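PDB 4JIQ: GTN Reductase from Agrobacterium tumefaciens, which probably catalyses flavin-dependent reduction of its substrates with NADH or NADPH, binding FMN in a barrel of the Old Yellow Enzyme family. Local coordinates for residues A[23-28]-A[66-71]; A[96-101]-A[173-178]. All coordinates share one frame; numbering follows the deposited sequence.

Contact 1 (A[23-28]-A[66-71]); sequences PLTRNR and ADVPGL. With FMN (flavin mononucleotide), chain B; 1L5 ([(1E)-1-nitroprop-1-en-2-yl]benzene), chain C.
N27 reaches across to A66 and V68 and joins two loops of the TIM barrel, the one after strand 19-21 and the one after strand 50-57. Its CG stands anti to the carbonyl carbon (chi1 -59°), which sends the amide over to 66-71. There N27 ND2 donates to A66 O at 2.8 Å, a fairly straight bond (161° at the hydrogen) that arrives nearly along the C=O axis and keeps the acceptor close to the amide plane. N27 ND2 also rests on V68 CG2 at 3.5 Å. V68 CG2 in turn meets T25 CG2 at 4.2 Å, the two side chains crossing at about a right angle. Beside this patch the backbones come close, and N27 CA makes a CA-H...O contact of 3.5 Å with D67 O. The CB of R28 points away from 66-71, and its guanidinium turns back on its own loop: NE and NH2 grip R26 O side-on, NH2 in the carbonyl plane on a lone pair, NE from above that plane. NH2 also binds T354 O, tying the loop to the C-terminal part of the chain.

T25 faces two ways. With CG2 anti to the backbone N, the methyl is left for V68, while T25 OG1 donates to FMN O4 at 2.9 Å. The backbone N of T25 gives FMN N5 a bond of 2.9 Å, and P23 O accepts from the ribityl O2' of FMN. T25 CG2 also lies near C7 of the bound nitroalkene's phenyl ring. Hydrogen bonds to N5 and O4 would be expected to favour electron density at that end of the isoalloxazine, consistent with flavin reduction, and the A66 and V68 contacts probably help to position the loop that supplies them.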
ATOM      1  N   PRO A  23      -0.971   3.566   4.537  1.00 15.17           N
ATOM      2  CA  PRO A  23      -1.909   3.877   3.454  1.00 14.59           C
ATOM      3  C   PRO A  23      -3.343   3.542   3.858  1.00 24.99           C
ATOM      4  O   PRO A  23      -3.599   2.449   4.365  1.00 19.43           O
ATOM      5  CB  PRO A  23      -1.444   2.967   2.311  1.00 15.54           C
ATOM      6  CG  PRO A  23      -0.677   1.875   2.973  1.00 16.79           C
ATOM      7  CD  PRO A  23      -0.025   2.501   4.163  1.00 20.75           C
ATOM      8  N   LEU A  24      -4.257   4.484   3.641  1.00 21.24           N
ATOM      9  CA  LEU A  24      -5.645   4.334   4.066  1.00 14.18           C
ATOM     10  C   LEU A  24      -6.616   4.851   3.015  1.00 15.57           C
ATOM     11  O   LEU A  24      -6.779   6.059   2.856  1.00 17.09           O
ATOM     12  CB  LEU A  24      -5.880   5.097   5.370  1.00 16.25           C
ATOM     13  CG  LEU A  24      -5.039   4.694   6.577  1.00 15.77           C
ATOM     14  CD1 LEU A  24      -4.769   5.907   7.446  1.00 12.41           C
ATOM     15  CD2 LEU A  24      -5.753   3.610   7.367  1.00 19.63           C
ATOM     16  N   THR A  25      -7.266   3.935   2.306  1.00 18.28           N
ATOM     17  CA  THR A  25      -8.306   4.292   1.350  1.00 21.20           C
ATOM     18  C   THR A  25      -9.506   4.900   2.071  1.00 15.23           C
ATOM     19  O   THR A  25     -10.025   4.311   3.016  1.00 17.64           O
ATOM     20  CB  THR A  25      -8.768   3.058   0.552  1.00 22.35           C
ATOM     21  OG1 THR A  25      -7.744   2.680  -0.374  1.00 21.61           O
ATOM     22  CG2 THR A  25     -10.050   3.360  -0.213  1.00 13.74           C
ATOM     23  N   ARG A  26      -9.943   6.077   1.630  1.00 15.89           N
ATOM     24  CA  ARG A  26     -11.066   6.755   2.277  1.00 14.59           C
ATOM     25  C   ARG A  26     -12.264   6.905   1.349  1.00 20.11           C
ATOM     26  O   ARG A  26     -13.365   7.232   1.798  1.00 19.87           O
ATOM     27  CB  ARG A  26     -10.644   8.131   2.801  1.00 14.60           C
ATOM     28  CG  ARG A  26      -9.329   8.124   3.556  1.00 16.70           C
ATOM     29  CD  ARG A  26      -9.411   7.214   4.774  1.00 17.51           C
ATOM     30  NE  ARG A  26     -10.596   7.507   5.571  1.00 27.69           N
ATOM     31  CZ  ARG A  26     -10.637   8.410   6.546  1.00 32.82           C
ATOM     32  NH1 ARG A  26     -11.765   8.613   7.213  1.00 16.29           N
ATOM     33  NH2 ARG A  26      -9.550   9.109   6.853  1.00 18.78           N
ATOM     34  N   ASN A  27     -12.038   6.666   0.059  1.00 25.15           N
ATOM     35  CA  ASN A  27     -13.076   6.805  -0.957  1.00 20.45           C
ATOM     36  C   ASN A  27     -13.684   8.204  -0.981  1.00 23.03           C
ATOM     37  O   ASN A  27     -14.903   8.361  -0.882  1.00 19.09           O
ATOM     38  CB  ASN A  27     -14.169   5.750  -0.759  1.00 19.70           C
ATOM     39  CG  ASN A  27     -13.630   4.337  -0.833  1.00 17.89           C
ATOM     40  OD1 ASN A  27     -13.335   3.717   0.189  1.00 22.77           O
ATOM     41  ND2 ASN A  27     -13.486   3.823  -2.049  1.00 19.80           N
ATOM     42  N   ARG A  28     -12.837   9.218  -1.124  1.00 13.39           N
ATOM     43  CA  ARG A  28     -13.310  10.598  -1.084  1.00 12.12           C
ATOM     44  C   ARG A  28     -12.742  11.447  -2.217  1.00 13.97           C
ATOM     45  O   ARG A  28     -12.551  12.653  -2.059  1.00 18.64           O
ATOM     46  CB  ARG A  28     -12.989  11.227   0.277  1.00 23.38           C
ATOM     47  CG  ARG A  28     -14.209  11.600   1.097  1.00 25.96           C
ATOM     48  CD  ARG A  28     -13.961  11.476   2.587  1.00 14.90           C
ATOM     49  NE  ARG A  28     -13.756  10.088   2.984  1.00 25.97           N
ATOM     50  CZ  ARG A  28     -14.087   9.591   4.172  1.00 20.47           C
ATOM     51  NH1 ARG A  28     -14.639  10.372   5.090  1.00 18.97           N
ATOM     52  NH2 ARG A  28     -13.864   8.311   4.436  1.00 10.93           N
ATOM     53  N   ALA A  66     -15.049   2.569  -5.965  1.00 31.17           N
ATOM     54  CA  ALA A  66     -15.543   3.878  -6.391  1.00 28.86           C
ATOM     55  C   ALA A  66     -14.915   5.032  -5.604  1.00 19.59           C
ATOM     56  O   ALA A  66     -14.567   4.882  -4.431  1.00 21.61           O
ATOM     57  CB  ALA A  66     -17.063   3.930  -6.292  1.00 22.73           C
ATOM     58  N   ASP A  67     -14.779   6.179  -6.271  1.00 26.75           N
ATOM     59  CA  ASP A  67     -14.244   7.409  -5.678  1.00 20.38           C
ATOM     60  C   ASP A  67     -12.808   7.301  -5.169  1.00 18.56           C
ATOM     61  O   ASP A  67     -12.438   7.953  -4.191  1.00 19.40           O
ATOM     62  CB  ASP A  67     -15.160   7.931  -4.567  1.00 18.28           C
ATOM     63  CG  ASP A  67     -16.447   8.518  -5.106  1.00 33.25           C
ATOM     64  OD1 ASP A  67     -16.549   8.694  -6.337  1.00 32.21           O
ATOM     65  OD2 ASP A  67     -17.353   8.815  -4.298  1.00 35.03           O
ATOM     66  N   VAL A  68     -12.002   6.488  -5.840  1.00 12.74           N
ATOM     67  CA  VAL A  68     -10.596   6.331  -5.477  1.00 18.49           C
ATOM     68  C   VAL A  68      -9.685   7.112  -6.429  1.00 16.25           C
ATOM     69  O   VAL A  68      -9.763   6.942  -7.644  1.00 17.70           O
ATOM     70  CB  VAL A  68     -10.192   4.840  -5.446  1.00 18.06           C
ATOM     71  CG1 VAL A  68      -8.678   4.679  -5.428  1.00 20.20           C
ATOM     72  CG2 VAL A  68     -10.825   4.154  -4.246  1.00 10.33           C
ATOM     73  N   PRO A  69      -8.816   7.972  -5.873  1.00 23.87           N
ATOM     74  CA  PRO A  69      -7.911   8.812  -6.670  1.00 22.99           C
ATOM     75  C   PRO A  69      -6.900   7.990  -7.466  1.00 19.95           C
ATOM     76  O   PRO A  69      -6.326   7.038  -6.938  1.00 22.48           O
ATOM     77  CB  PRO A  69      -7.190   9.653  -5.611  1.00 21.94           C
ATOM     78  CG  PRO A  69      -7.259   8.834  -4.365  1.00 27.81           C
ATOM     79  CD  PRO A  69      -8.584   8.126  -4.425  1.00 31.95           C
ATOM     80  N   GLY A  70      -6.690   8.363  -8.725  1.00 24.79           N
ATOM     81  CA  GLY A  70      -5.794   7.630  -9.599  1.00 22.64           C
ATOM     82  C   GLY A  70      -4.592   8.443 -10.043  1.00 25.11           C
ATOM     83  O   GLY A  70      -4.419   9.589  -9.628  1.00 28.23           O
ATOM     84  N   LEU A  71      -3.753   7.838 -10.880  1.00 25.93           N
ATOM     85  CA  LEU A  71      -2.598   8.521 -11.457  1.00 22.36           C
ATOM     86  C   LEU A  71      -2.656   8.491 -12.979  1.00 23.80           C
ATOM     87  O   LEU A  71      -1.669   8.785 -13.651  1.00 30.64           O
ATOM     88  CB  LEU A  71      -1.292   7.874 -10.994  1.00 20.91           C
ATOM     89  CG  LEU A  71      -0.773   8.185  -9.590  1.00 19.40           C
ATOM     90  CD1 LEU A  71       0.404   7.286  -9.250  1.00 22.69           C
ATOM     91  CD2 LEU A  71      -0.389   9.650  -9.459  1.00 14.76           C
TER
HETATM   92  N1  FMN B 401      -3.671  -0.902   3.403  1.00 11.16           N
HETATM   93  C2  FMN B 401      -3.042  -0.648   2.198  1.00 16.47           C
HETATM   94  O2  FMN B 401      -1.983  -1.212   1.916  1.00 15.80           O
HETATM   95  N3  FMN B 401      -3.598   0.239   1.301  1.00 19.06           N
HETATM   96  C4  FMN B 401      -4.785   0.878   1.598  1.00 26.32           C
HETATM   97  O4  FMN B 401      -5.263   1.672   0.782  1.00 14.18           O
HETATM   98  C4A FMN B 401      -5.433   0.610   2.802  1.00 23.10           C
HETATM   99  N5  FMN B 401      -6.621   1.225   3.134  1.00 20.93           N
HETATM  100  C5A FMN B 401      -7.186   1.079   4.387  1.00 27.70           C
HETATM  101  C6  FMN B 401      -8.320   1.813   4.734  1.00 18.28           C
HETATM  102  C7  FMN B 401      -8.880   1.667   5.996  1.00 23.80           C
HETATM  103  C7M FMN B 401     -10.092   2.469   6.366  1.00 15.32           C
HETATM  104  C8  FMN B 401      -8.310   0.791   6.919  1.00 29.39           C
HETATM  105  C8M FMN B 401      -8.918   0.635   8.284  1.00 17.41           C
HETATM  106  C9  FMN B 401      -7.180   0.053   6.568  1.00 17.66           C
HETATM  107  C9A FMN B 401      -6.604   0.202   5.302  1.00 21.60           C
HETATM  108  N10 FMN B 401      -5.458  -0.496   4.934  1.00 20.10           N
HETATM  109  C10 FMN B 401      -4.865  -0.274   3.706  1.00 20.57           C
HETATM  110  C1' FMN B 401      -4.621  -1.196   5.958  1.00 23.84           C
HETATM  111  C2' FMN B 401      -3.840  -0.211   6.817  1.00 26.03           C
HETATM  112  O2' FMN B 401      -2.897   0.475   6.028  1.00 19.23           O
HETATM  113  C3' FMN B 401      -3.102  -0.933   7.934  1.00 15.78           C
HETATM  114  O3' FMN B 401      -2.493  -2.096   7.429  1.00 19.38           O
HETATM  115  C4' FMN B 401      -3.993  -1.322   9.114  1.00 19.80           C
HETATM  116  O4' FMN B 401      -5.164  -2.014   8.739  1.00 45.78           O
HETATM  117  C5' FMN B 401      -4.358  -0.080   9.921  1.00 34.59           C
HETATM  118  O5' FMN B 401      -4.570  -0.493  11.247  1.00 37.46           O
HETATM  119  P   FMN B 401      -3.353  -0.368  12.280  1.00 21.42           P
HETATM  120  O1P FMN B 401      -3.144   1.072  12.671  1.00 24.83           O
HETATM  121  O2P FMN B 401      -2.100  -0.908  11.639  1.00 36.45           O
HETATM  122  O3P FMN B 401      -3.711  -1.172  13.501  1.00 28.62           O
HETATM  123  C1  1L5 C 402      -8.162  -1.411   0.776  0.92 43.55           C
HETATM  124  C2  1L5 C 402      -9.660  -1.347   0.911  0.92 41.27           C
HETATM  125  C3  1L5 C 402     -10.294  -2.078   1.912  0.92 52.04           C
HETATM  126  C4  1L5 C 402     -11.680  -2.041   2.067  0.92 59.83           C
HETATM  127  C5  1L5 C 402     -12.449  -1.257   1.224  0.92 53.01           C
HETATM  128  C6  1L5 C 402     -11.813  -0.519   0.232  0.92 33.35           C
HETATM  129  C7  1L5 C 402     -10.430  -0.556   0.077  0.92 36.10           C
HETATM  130  C8  1L5 C 402      -7.523  -2.410   1.388  0.92 29.87           C
HETATM  131  O1  1L5 C 402      -5.746  -2.822   2.470  0.92 50.19           O
HETATM  132  N   1L5 C 402      -6.269  -2.578   1.400  0.92 20.04           N
HETATM  133  O   1L5 C 402      -5.432  -2.536   0.275  0.92 27.08           O
HETATM  134  C   1L5 C 402      -7.388  -0.412  -0.029  0.92 40.75           C

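Contact 2 (A[96-101]-A[173-178]); sequences AQIWHV and DGVEIH. With FMN (flavin mononucleotide), chain B; 1L5 ([(1E)-1-nitroprop-1-en-2-yl]benzene), chain C.
Q97 and H178 both carry CG anti to the backbone N (chi1 -158° and -165°), and this brings the Q97 amide over one face of the H178 imidazole, with NE2 3.6 Å above the plane and the two planes nearly parallel. They project from neighbouring parallel strands of the TIM barrel, 94-99 and 174-178. A96 N donates to G174 O and E176 N to A96 O; further along, H178 N reaches I98 O at 3.2 Å. The Q97 amide reads the flavin edge with both ends: OE1 accepts from FMN N3 and NE2 donates to FMN O2 at 3.0 Å, almost straight. The same nitrogen makes a weak bond to E176 OE2, while E176 OE1 has a stronger partner in H265. Behind the sheet, I98 CD1 packs on V175 CG2 and I177 CG1, facing helix 209-222. W99 lies alongside H178 in an offset stack, ring centroids 4.3 Å apart and planes at 24°, and Y183 meets both rings. W99 CH2 touches methyl C of the nitroalkene at 3.5 Å, and the nitro oxygen O sits at the edge of the imidazole, in its plane, 3.1 Å from H178 CE1.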
ATOM      1  N   ALA A  96       3.650   7.883  -2.915  1.00 13.57           N
ATOM      2  CA  ALA A  96       2.415   7.392  -3.509  1.00 13.43           C
ATOM      3  C   ALA A  96       2.388   5.869  -3.504  1.00 21.03           C
ATOM      4  O   ALA A  96       3.358   5.225  -3.894  1.00 19.31           O
ATOM      5  CB  ALA A  96       2.264   7.917  -4.927  1.00  8.11           C
ATOM      6  N   GLN A  97       1.277   5.291  -3.061  1.00 20.56           N
ATOM      7  CA  GLN A  97       1.125   3.847  -3.134  1.00 22.17           C
ATOM      8  C   GLN A  97       0.466   3.479  -4.457  1.00 17.25           C
ATOM      9  O   GLN A  97      -0.756   3.520  -4.583  1.00 22.46           O
ATOM     10  CB  GLN A  97       0.308   3.304  -1.957  1.00 15.44           C
ATOM     11  CG  GLN A  97       0.556   1.824  -1.686  1.00 16.11           C
ATOM     12  CD  GLN A  97      -0.516   1.184  -0.822  1.00 19.45           C
ATOM     13  OE1 GLN A  97      -1.693   1.527  -0.918  1.00 17.15           O
ATOM     14  NE2 GLN A  97      -0.111   0.244   0.024  1.00 18.69           N
ATOM     15  N   ILE A  98       1.284   3.138  -5.449  1.00 23.88           N
ATOM     16  CA  ILE A  98       0.762   2.769  -6.759  1.00 20.33           C
ATOM     17  C   ILE A  98       0.103   1.397  -6.694  1.00 14.84           C
ATOM     18  O   ILE A  98       0.638   0.462  -6.099  1.00 18.96           O
ATOM     19  CB  ILE A  98       1.847   2.820  -7.851  1.00 25.99           C
ATOM     20  CG1 ILE A  98       3.049   1.963  -7.462  1.00 20.69           C
ATOM     21  CG2 ILE A  98       2.286   4.256  -8.081  1.00 23.00           C
ATOM     22  CD1 ILE A  98       4.150   1.971  -8.497  1.00 24.94           C
ATOM     23  N   TRP A  99      -1.062   1.285  -7.321  1.00 27.88           N
ATOM     24  CA  TRP A  99      -1.975   0.188  -7.037  1.00 22.31           C
ATOM     25  C   TRP A  99      -2.491  -0.509  -8.294  1.00 18.61           C
ATOM     26  O   TRP A  99      -2.705   0.123  -9.327  1.00 20.34           O
ATOM     27  CB  TRP A  99      -3.156   0.748  -6.248  1.00 15.56           C
ATOM     28  CG  TRP A  99      -3.977  -0.256  -5.511  1.00 23.46           C
ATOM     29  CD1 TRP A  99      -3.680  -1.569  -5.292  1.00 15.49           C
ATOM     30  CD2 TRP A  99      -5.241  -0.018  -4.886  1.00 18.42           C
ATOM     31  NE1 TRP A  99      -4.683  -2.163  -4.567  1.00 17.79           N
ATOM     32  CE2 TRP A  99      -5.653  -1.233  -4.305  1.00 17.43           C
ATOM     33  CE3 TRP A  99      -6.063   1.105  -4.762  1.00 15.93           C
ATOM     34  CZ2 TRP A  99      -6.855  -1.355  -3.611  1.00 15.29           C
ATOM     35  CZ3 TRP A  99      -7.252   0.982  -4.074  1.00 20.68           C
ATOM     36  CH2 TRP A  99      -7.638  -0.239  -3.507  1.00 17.94           C
ATOM     37  N   HIS A 100      -2.676  -1.821  -8.193  1.00 20.64           N
ATOM     38  CA  HIS A 100      -3.458  -2.575  -9.165  1.00 16.51           C
ATOM     39  C   HIS A 100      -4.217  -3.665  -8.417  1.00 12.64           C
ATOM     40  O   HIS A 100      -3.608  -4.534  -7.789  1.00 17.92           O
ATOM     41  CB  HIS A 100      -2.573  -3.191 -10.250  1.00 13.64           C
ATOM     42  CG  HIS A 100      -3.326  -3.608 -11.474  1.00 19.33           C
ATOM     43  ND1 HIS A 100      -4.376  -4.501 -11.439  1.00 16.27           N
ATOM     44  CD2 HIS A 100      -3.183  -3.250 -12.776  1.00 12.97           C
ATOM     45  CE1 HIS A 100      -4.847  -4.677 -12.660  1.00 11.65           C
ATOM     46  NE2 HIS A 100      -4.139  -3.929 -13.489  1.00 18.11           N
ATOM     47  N   VAL A 101      -5.544  -3.610  -8.485  1.00 17.12           N
ATOM     48  CA  VAL A 101      -6.399  -4.513  -7.710  1.00 11.87           C
ATOM     49  C   VAL A 101      -6.442  -5.953  -8.235  1.00  8.07           C
ATOM     50  O   VAL A 101      -6.632  -6.891  -7.465  1.00 13.14           O
ATOM     51  CB  VAL A 101      -7.838  -3.961  -7.583  1.00 16.98           C
ATOM     52  CG1 VAL A 101      -7.822  -2.617  -6.874  1.00 14.76           C
ATOM     53  CG2 VAL A 101      -8.500  -3.841  -8.957  1.00 10.21           C
ATOM     54  N   ASP A 173       7.846  12.262  -3.283  1.00 23.75           N
ATOM     55  CA  ASP A 173       9.226  11.942  -2.942  1.00 19.22           C
ATOM     56  C   ASP A 173       9.605  10.539  -3.410  1.00 18.66           C
ATOM     57  O   ASP A 173      10.779  10.234  -3.592  1.00 26.61           O
ATOM     58  CB  ASP A 173       9.454  12.072  -1.437  1.00 19.76           C
ATOM     59  CG  ASP A 173       9.323  13.502  -0.950  1.00 19.48           C
ATOM     60  OD1 ASP A 173      10.191  14.327  -1.298  1.00 35.47           O
ATOM     61  OD2 ASP A 173       8.359  13.798  -0.214  1.00 23.96           O
ATOM     62  N   GLY A 174       8.601   9.692  -3.603  1.00 26.29           N
ATOM     63  CA  GLY A 174       8.818   8.331  -4.059  1.00 21.96           C
ATOM     64  C   GLY A 174       7.510   7.575  -4.192  1.00 25.99           C
ATOM     65  O   GLY A 174       6.432   8.148  -4.014  1.00 23.25           O
ATOM     66  N   VAL A 175       7.597   6.287  -4.513  1.00 23.34           N
ATOM     67  CA  VAL A 175       6.406   5.450  -4.608  1.00 19.76           C
ATOM     68  C   VAL A 175       6.503   4.231  -3.701  1.00 18.65           C
ATOM     69  O   VAL A 175       7.595   3.778  -3.357  1.00 19.40           O
ATOM     70  CB  VAL A 175       6.145   4.955  -6.048  1.00 13.67           C
ATOM     71  CG1 VAL A 175       6.012   6.126  -7.001  1.00 11.98           C
ATOM     72  CG2 VAL A 175       7.252   4.015  -6.498  1.00 18.74           C
ATOM     73  N   GLU A 176       5.349   3.706  -3.313  1.00 22.29           N
ATOM     74  CA  GLU A 176       5.302   2.440  -2.605  1.00 20.10           C
ATOM     75  C   GLU A 176       4.516   1.436  -3.438  1.00 20.96           C
ATOM     76  O   GLU A 176       3.309   1.582  -3.619  1.00 32.65           O
ATOM     77  CB  GLU A 176       4.658   2.604  -1.233  1.00 12.30           C
ATOM     78  CG  GLU A 176       4.782   1.369  -0.358  1.00 19.95           C
ATOM     79  CD  GLU A 176       3.867   1.413   0.848  1.00 35.76           C
ATOM     80  OE1 GLU A 176       4.375   1.486   1.987  1.00 42.09           O
ATOM     81  OE2 GLU A 176       2.634   1.368   0.655  1.00 46.08           O
ATOM     82  N   ILE A 177       5.205   0.429  -3.958  1.00 10.71           N
ATOM     83  CA  ILE A 177       4.549  -0.600  -4.754  1.00 14.41           C
ATOM     84  C   ILE A 177       3.609  -1.417  -3.876  1.00 12.22           C
ATOM     85  O   ILE A 177       4.033  -2.000  -2.881  1.00 20.07           O
ATOM     86  CB  ILE A 177       5.575  -1.534  -5.423  1.00 15.04           C
ATOM     87  CG1 ILE A 177       6.436  -0.753  -6.418  1.00 15.60           C
ATOM     88  CG2 ILE A 177       4.869  -2.682  -6.123  1.00 23.96           C
ATOM     89  CD1 ILE A 177       7.686  -1.485  -6.852  1.00 17.14           C
ATOM     90  N   HIS A 178       2.332  -1.445  -4.238  1.00 11.44           N
ATOM     91  CA  HIS A 178       1.346  -2.198  -3.471  1.00 13.60           C
ATOM     92  C   HIS A 178       1.368  -3.674  -3.865  1.00 13.25           C
ATOM     93  O   HIS A 178       0.876  -4.050  -4.928  1.00 21.55           O
ATOM     94  CB  HIS A 178      -0.054  -1.610  -3.663  1.00 16.33           C
ATOM     95  CG  HIS A 178      -1.056  -2.084  -2.659  1.00 17.22           C
ATOM     96  ND1 HIS A 178      -2.290  -1.490  -2.498  1.00 26.85           N
ATOM     97  CD2 HIS A 178      -1.008  -3.097  -1.759  1.00 21.59           C
ATOM     98  CE1 HIS A 178      -2.958  -2.116  -1.548  1.00 16.92           C
ATOM     99  NE2 HIS A 178      -2.204  -3.094  -1.081  1.00 17.37           N
TER
HETATM  100  N1  FMN B 401      -3.671  -0.902   3.403  1.00 11.16           N
HETATM  101  C2  FMN B 401      -3.042  -0.648   2.198  1.00 16.47           C
HETATM  102  O2  FMN B 401      -1.983  -1.212   1.916  1.00 15.80           O
HETATM  103  N3  FMN B 401      -3.598   0.239   1.301  1.00 19.06           N
HETATM  104  C4  FMN B 401      -4.785   0.878   1.598  1.00 26.32           C
HETATM  105  O4  FMN B 401      -5.263   1.672   0.782  1.00 14.18           O
HETATM  106  C4A FMN B 401      -5.433   0.610   2.802  1.00 23.10           C
HETATM  107  N5  FMN B 401      -6.621   1.225   3.134  1.00 20.93           N
HETATM  108  C5A FMN B 401      -7.186   1.079   4.387  1.00 27.70           C
HETATM  109  C6  FMN B 401      -8.320   1.813   4.734  1.00 18.28           C
HETATM  110  C7  FMN B 401      -8.880   1.667   5.996  1.00 23.80           C
HETATM  111  C7M FMN B 401     -10.092   2.469   6.366  1.00 15.32           C
HETATM  112  C8  FMN B 401      -8.310   0.791   6.919  1.00 29.39           C
HETATM  113  C8M FMN B 401      -8.918   0.635   8.284  1.00 17.41           C
HETATM  114  C9  FMN B 401      -7.180   0.053   6.568  1.00 17.66           C
HETATM  115  C9A FMN B 401      -6.604   0.202   5.302  1.00 21.60           C
HETATM  116  N10 FMN B 401      -5.458  -0.496   4.934  1.00 20.10           N
HETATM  117  C10 FMN B 401      -4.865  -0.274   3.706  1.00 20.57           C
HETATM  118  C1' FMN B 401      -4.621  -1.196   5.958  1.00 23.84           C
HETATM  119  C2' FMN B 401      -3.840  -0.211   6.817  1.00 26.03           C
HETATM  120  O2' FMN B 401      -2.897   0.475   6.028  1.00 19.23           O
HETATM  121  C3' FMN B 401      -3.102  -0.933   7.934  1.00 15.78           C
HETATM  122  O3' FMN B 401      -2.493  -2.096   7.429  1.00 19.38           O
HETATM  123  C4' FMN B 401      -3.993  -1.322   9.114  1.00 19.80           C
HETATM  124  O4' FMN B 401      -5.164  -2.014   8.739  1.00 45.78           O
HETATM  125  C5' FMN B 401      -4.358  -0.080   9.921  1.00 34.59           C
HETATM  126  O5' FMN B 401      -4.570  -0.493  11.247  1.00 37.46           O
HETATM  127  P   FMN B 401      -3.353  -0.368  12.280  1.00 21.42           P
HETATM  128  O1P FMN B 401      -3.144   1.072  12.671  1.00 24.83           O
HETATM  129  O2P FMN B 401      -2.100  -0.908  11.639  1.00 36.45           O
HETATM  130  O3P FMN B 401      -3.711  -1.172  13.501  1.00 28.62           O
HETATM  131  C1  1L5 C 402      -8.162  -1.411   0.776  0.92 43.55           C
HETATM  132  C2  1L5 C 402      -9.660  -1.347   0.911  0.92 41.27           C
HETATM  133  C3  1L5 C 402     -10.294  -2.078   1.912  0.92 52.04           C
HETATM  134  C4  1L5 C 402     -11.680  -2.041   2.067  0.92 59.83           C
HETATM  135  C5  1L5 C 402     -12.449  -1.257   1.224  0.92 53.01           C
HETATM  136  C6  1L5 C 402     -11.813  -0.519   0.232  0.92 33.35           C
HETATM  137  C7  1L5 C 402     -10.430  -0.556   0.077  0.92 36.10           C
HETATM  138  C8  1L5 C 402      -7.523  -2.410   1.388  0.92 29.87           C
HETATM  139  O1  1L5 C 402      -5.746  -2.822   2.470  0.92 50.19           O
HETATM  140  N   1L5 C 402      -6.269  -2.578   1.400  0.92 20.04           N
HETATM  141  O   1L5 C 402      -5.432  -2.536   0.275  0.92 27.08           O
HETATM  142  C   1L5 C 402      -7.388  -0.412  -0.029  0.92 40.75           C
HETATM  143  O   HOH W   1       0.258  -2.494  -7.186  1.00 17.89           O
HETATM  144  O   HOH W   2      -1.152  -5.569  -6.420  1.00 14.82           O

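From the N terminus, the chain runs up strand 19-21 into the first segment of contact 1, passes through helix 36-43 and strand 50-57, and closes that loop at 66-71. Helix 74-89 then leads to strand 94-99, where contact 2 opens; it closes only at 173-178, beyond helix 150-169. The two loops follow in series and neither encloses the other. Contact 1 joins the loops that follow the first and second barrel strands, whereas contact 2 pairs the third strand with the fourth. Beside the flavin, P23 CG packs against Q97 NE2 at 3.4 Å; away from it, on the helix-facing side of strand 94-99, L71 CD1 meets I98 CG2 at 3.8 Å.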